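Local coordinates for protein pyoverdine synthetase F (Pseudomonas aeruginosa PAO1, PDB 6CUL) that adopts a Rossmann-like alpha/beta fold built round a mixed beta-sheet and binds FGD along the flank of a short helix, at residues P67-K72 with T109-P114. Sequence-based numbering, arbitrary orientation.
Sequences PRDQGK and TYRRYP. With FGD (N-(4-{[(2-amino-4-oxo-1,4-dihydroquinazolin-6-yl)methyl]amino}benzene-1-carbonyl)-D-glutamic acid), chain I; CIT (citric acid), chain J.
Asp69 and Arg111 meet head on in a two-pronged salt bridge, which joins the short helix after strand 55-60 of the Rossmann-like sheet to the 3-10 turn that follows edge strand 103-105. Arg111 NH2 reaches Asp69 OD2 at 2.5 Å, very short, while Arg111 NH1 gives a longer bond of 3.2 Å to Asp69 OD1. Arg111 NH1 comes to Asp69 OD1 from the syn side, though out of the carboxylate plane, and the fork is not flat: carboxylate and guanidinium planes are turned 31° apart. A bend at chi3 (-56°) swings the Arg111 guanidinium toward the helix, and Ser108 OG is hydrogen-bonded to Arg111 NE. Asp69 OD2 also accepts the backbone N-H of Asp63, so this oxygen is gripped twice.

The neighbouring Arg68 illustrates how two arginines can lie close when an anion sits between them. Extended from CG to NE, the chain runs across to the turn, where Arg68 NH2 makes a weak but nearly straight bond to Arg111 O, 3.3 Å away at the guanidinium edge. Carboxylate oxygen O6 of a citric acid molecule, probably from the crystallisation liquor, takes N-H groups from Arg68 NE and NH2 and from Arg111 NH1; this shared acceptor would offset the like charges. Citrate O3 lies over one face of the Arg111 guanidinium, and Arg13 also binds the citrate.

FGD lies along a different flank of the helix. Its benzoyl ring passes beside Gly71 and Lys72, where Lys72 CE comes within 3.4 Å of FGD C13, and FGD O08, an oxygen of one of its two carboxylates, approaches the backbone Arg68 N to 3.0 Å.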
loop_
_atom_site.group_PDB
_atom_site.type_symbol
_atom_site.label_atom_id
_atom_site.label_comp_id
_atom_site.label_asym_id
_atom_site.label_seq_id
_atom_site.Cartn_x
_atom_site.Cartn_y
_atom_site.Cartn_z
ATOM N N PRO A 67 9.542 -18.737 -6.569
ATOM C CA PRO A 67 8.405 -19.605 -6.374
ATOM C C PRO A 67 7.466 -19.114 -5.245
ATOM O O PRO A 67 6.303 -19.357 -5.386
ATOM C CB PRO A 67 9.043 -20.958 -6.186
ATOM C CG PRO A 67 10.383 -20.829 -6.749
ATOM C CD PRO A 67 10.797 -19.460 -6.441
ATOM N N ARG A 68 7.995 -18.529 -4.175
ATOM C CA ARG A 68 7.206 -17.931 -3.117
ATOM C C ARG A 68 6.413 -16.710 -3.643
ATOM O O ARG A 68 5.347 -16.495 -3.256
ATOM C CB ARG A 68 8.025 -17.601 -1.882
ATOM C CG ARG A 68 8.931 -16.404 -1.994
ATOM C CD ARG A 68 9.807 -16.235 -0.822
ATOM N NE ARG A 68 10.643 -15.123 -0.992
ATOM C CZ ARG A 68 11.871 -15.166 -1.416
ATOM N NH1 ARG A 68 12.455 -16.272 -1.722
ATOM N NH2 ARG A 68 12.508 -14.072 -1.491
ATOM N N ASP A 69 7.010 -15.928 -4.496
ATOM C CA ASP A 69 6.287 -14.883 -5.161
ATOM C C ASP A 69 5.184 -15.523 -6.048
ATOM O O ASP A 69 4.203 -14.945 -6.234
ATOM C CB ASP A 69 7.199 -13.930 -5.974
ATOM C CG ASP A 69 7.714 -12.781 -5.166
ATOM O OD1 ASP A 69 7.606 -12.901 -4.023
ATOM O OD2 ASP A 69 8.237 -11.815 -5.662
ATOM N N GLN A 70 5.424 -16.653 -6.626
ATOM C CA GLN A 70 4.400 -17.284 -7.415
ATOM C C GLN A 70 3.151 -17.780 -6.631
ATOM O O GLN A 70 2.067 -17.537 -7.011
ATOM C CB GLN A 70 5.008 -18.420 -8.265
ATOM C CG GLN A 70 5.785 -17.988 -9.469
ATOM C CD GLN A 70 4.922 -17.477 -10.583
ATOM O OE1 GLN A 70 3.770 -17.228 -10.407
ATOM N NE2 GLN A 70 5.490 -17.320 -11.730
ATOM N N GLY A 71 3.420 -18.440 -5.526
ATOM C CA GLY A 71 2.441 -18.975 -4.641
ATOM C C GLY A 71 1.566 -17.951 -4.055
ATOM O O GLY A 71 0.411 -18.167 -3.987
ATOM N N LYS A 72 2.154 -16.841 -3.717
ATOM C CA LYS A 72 1.459 -15.738 -3.158
ATOM C C LYS A 72 0.403 -15.125 -4.060
ATOM O O LYS A 72 -0.495 -14.656 -3.558
ATOM C CB LYS A 72 2.435 -14.762 -2.573
ATOM C CG LYS A 72 3.072 -15.359 -1.357
ATOM C CD LYS A 72 3.932 -14.388 -0.653
ATOM C CE LYS A 72 4.764 -15.001 0.408
ATOM N NZ LYS A 72 5.866 -14.134 0.782
ATOM N N THR A 109 14.504 -8.958 -7.596
ATOM C CA THR A 109 15.141 -10.234 -7.872
ATOM C C THR A 109 16.232 -10.615 -6.879
ATOM O O THR A 109 16.337 -11.719 -6.510
ATOM C CB THR A 109 15.740 -10.178 -9.213
ATOM O OG1 THR A 109 16.480 -8.973 -9.342
ATOM C CG2 THR A 109 14.679 -10.208 -10.145
ATOM N N TYR A 110 16.859 -9.622 -6.301
ATOM C CA TYR A 110 17.851 -9.755 -5.313
ATOM C C TYR A 110 17.347 -10.589 -4.193
ATOM O O TYR A 110 18.137 -11.137 -3.530
ATOM C CB TYR A 110 18.257 -8.372 -4.783
ATOM C CG TYR A 110 17.296 -7.690 -3.825
ATOM C CD1 TYR A 110 17.284 -8.027 -2.504
ATOM C CD2 TYR A 110 16.449 -6.696 -4.239
ATOM C CE1 TYR A 110 16.461 -7.433 -1.632
ATOM C CE2 TYR A 110 15.602 -6.074 -3.371
ATOM C CZ TYR A 110 15.614 -6.456 -2.055
ATOM O OH TYR A 110 14.782 -5.922 -1.146
ATOM N N ARG A 111 16.066 -10.686 -4.000
ATOM C CA ARG A 111 15.502 -11.539 -2.999
ATOM C C ARG A 111 15.777 -13.050 -3.229
ATOM O O ARG A 111 15.689 -13.765 -2.319
ATOM C CB ARG A 111 14.033 -11.237 -2.797
ATOM C CG ARG A 111 13.707 -9.970 -2.063
ATOM C CD ARG A 111 12.245 -9.763 -1.941
ATOM N NE ARG A 111 11.565 -9.765 -3.205
ATOM C CZ ARG A 111 10.568 -10.531 -3.558
ATOM N NH1 ARG A 111 10.079 -11.380 -2.766
ATOM N NH2 ARG A 111 10.058 -10.391 -4.722
ATOM N N ARG A 112 16.151 -13.458 -4.424
ATOM C CA ARG A 112 16.499 -14.827 -4.732
ATOM C C ARG A 112 17.682 -15.244 -3.900
ATOM O O ARG A 112 17.717 -16.296 -3.444
ATOM C CB ARG A 112 16.840 -14.967 -6.207
ATOM C CG ARG A 112 15.735 -14.670 -7.190
ATOM C CD ARG A 112 16.193 -14.543 -8.620
ATOM N NE ARG A 112 15.286 -13.834 -9.484
ATOM C CZ ARG A 112 15.247 -13.940 -10.795
ATOM N NH1 ARG A 112 16.021 -14.736 -11.417
ATOM N NH2 ARG A 112 14.412 -13.253 -11.463
ATOM N N TYR A 113 18.651 -14.392 -3.744
ATOM C CA TYR A 113 19.770 -14.653 -2.897
ATOM C C TYR A 113 19.356 -14.528 -1.440
ATOM O O TYR A 113 18.477 -13.824 -1.148
ATOM C CB TYR A 113 20.841 -13.611 -3.141
ATOM C CG TYR A 113 21.541 -13.711 -4.444
ATOM C CD1 TYR A 113 22.520 -14.624 -4.634
ATOM C CD2 TYR A 113 21.242 -12.863 -5.485
ATOM C CE1 TYR A 113 23.174 -14.720 -5.835
ATOM C CE2 TYR A 113 21.898 -12.952 -6.685
ATOM C CZ TYR A 113 22.870 -13.892 -6.861
ATOM O OH TYR A 113 23.535 -14.005 -8.029
ATOM N N PRO A 114 20.034 -15.190 -0.503
ATOM C CA PRO A 114 19.758 -15.083 0.926
ATOM C C PRO A 114 19.928 -13.712 1.490
ATOM O O PRO A 114 20.605 -12.920 0.921
ATOM C CB PRO A 114 20.741 -15.998 1.547
ATOM C CG PRO A 114 21.065 -16.942 0.509
ATOM C CD PRO A 114 20.443 -16.546 -0.781
HETATM C C13 FGD I . 3.749 -18.157 1.151
HETATM C C15 FGD I . 4.035 -19.765 -0.610
HETATM C C17 FGD I . 1.880 -18.774 -0.225
HETATM C C20 FGD I . -1.861 -17.992 -0.232
HETATM C C21 FGD I . -2.940 -18.169 0.632
HETATM C C22 FGD I . -4.260 -18.205 0.118
HETATM C C24 FGD I . -3.379 -17.883 -2.116
HETATM C C02 FGD I . 8.427 -21.458 1.583
HETATM C C04 FGD I . 8.257 -20.349 0.542
HETATM C C05 FGD I . 9.071 -20.624 -0.723
HETATM C C06 FGD I . 8.810 -22.022 -1.289
HETATM C C07 FGD I . 7.553 -22.071 -2.154
HETATM C C11 FGD I . 6.045 -19.162 0.799
HETATM C C12 FGD I . 4.563 -19.024 0.435
HETATM C C14 FGD I . 2.406 -18.032 0.820
HETATM C C16 FGD I . 2.694 -19.641 -0.941
HETATM C C19 FGD I . -0.434 -17.952 0.323
HETATM C C23 FGD I . -4.476 -18.064 -1.238
HETATM C C25 FGD I . -2.081 -17.847 -1.610
HETATM C C27 FGD I . -7.007 -18.295 -0.877
HETATM C C30 FGD I . -5.446 -18.402 1.065
HETATM N N10 FGD I . 6.847 -20.217 0.195
HETATM N N18 FGD I . 0.474 -18.644 -0.572
HETATM N N26 FGD I . -5.866 -18.102 -1.780
HETATM N N28 FGD I . -8.365 -18.147 -1.362
HETATM N N29 FGD I . -6.777 -18.439 0.544
HETATM O O01 FGD I . 9.028 -21.218 2.665
HETATM O O03 FGD I . 7.968 -22.610 1.358
HETATM O O08 FGD I . 7.424 -21.275 -3.122
HETATM O O09 FGD I . 6.647 -22.906 -1.900
HETATM O O31 FGD I . -5.263 -18.523 2.230
HETATM O O32 FGD I . 6.538 -18.413 1.571
HETATM C C1 CIT J . 9.971 -10.279 4.290
HETATM O O1 CIT J . 10.518 -9.254 4.753
HETATM O O2 CIT J . 8.815 -10.582 4.652
HETATM C C2 CIT J . 10.723 -11.149 3.308
HETATM C C3 CIT J . 10.031 -11.275 1.944
HETATM O O7 CIT J . 8.942 -12.199 2.174
HETATM C C4 CIT J . 9.442 -9.984 1.380
HETATM C C5 CIT J . 8.636 -10.231 0.105
HETATM O O3 CIT J . 8.801 -9.481 -0.876
HETATM O O4 CIT J . 7.797 -11.156 -0.014
HETATM C C6 CIT J . 11.073 -11.790 0.947
HETATM O O5 CIT J . 12.289 -11.618 1.181
HETATM O O6 CIT J . 10.758 -12.410 -0.097
#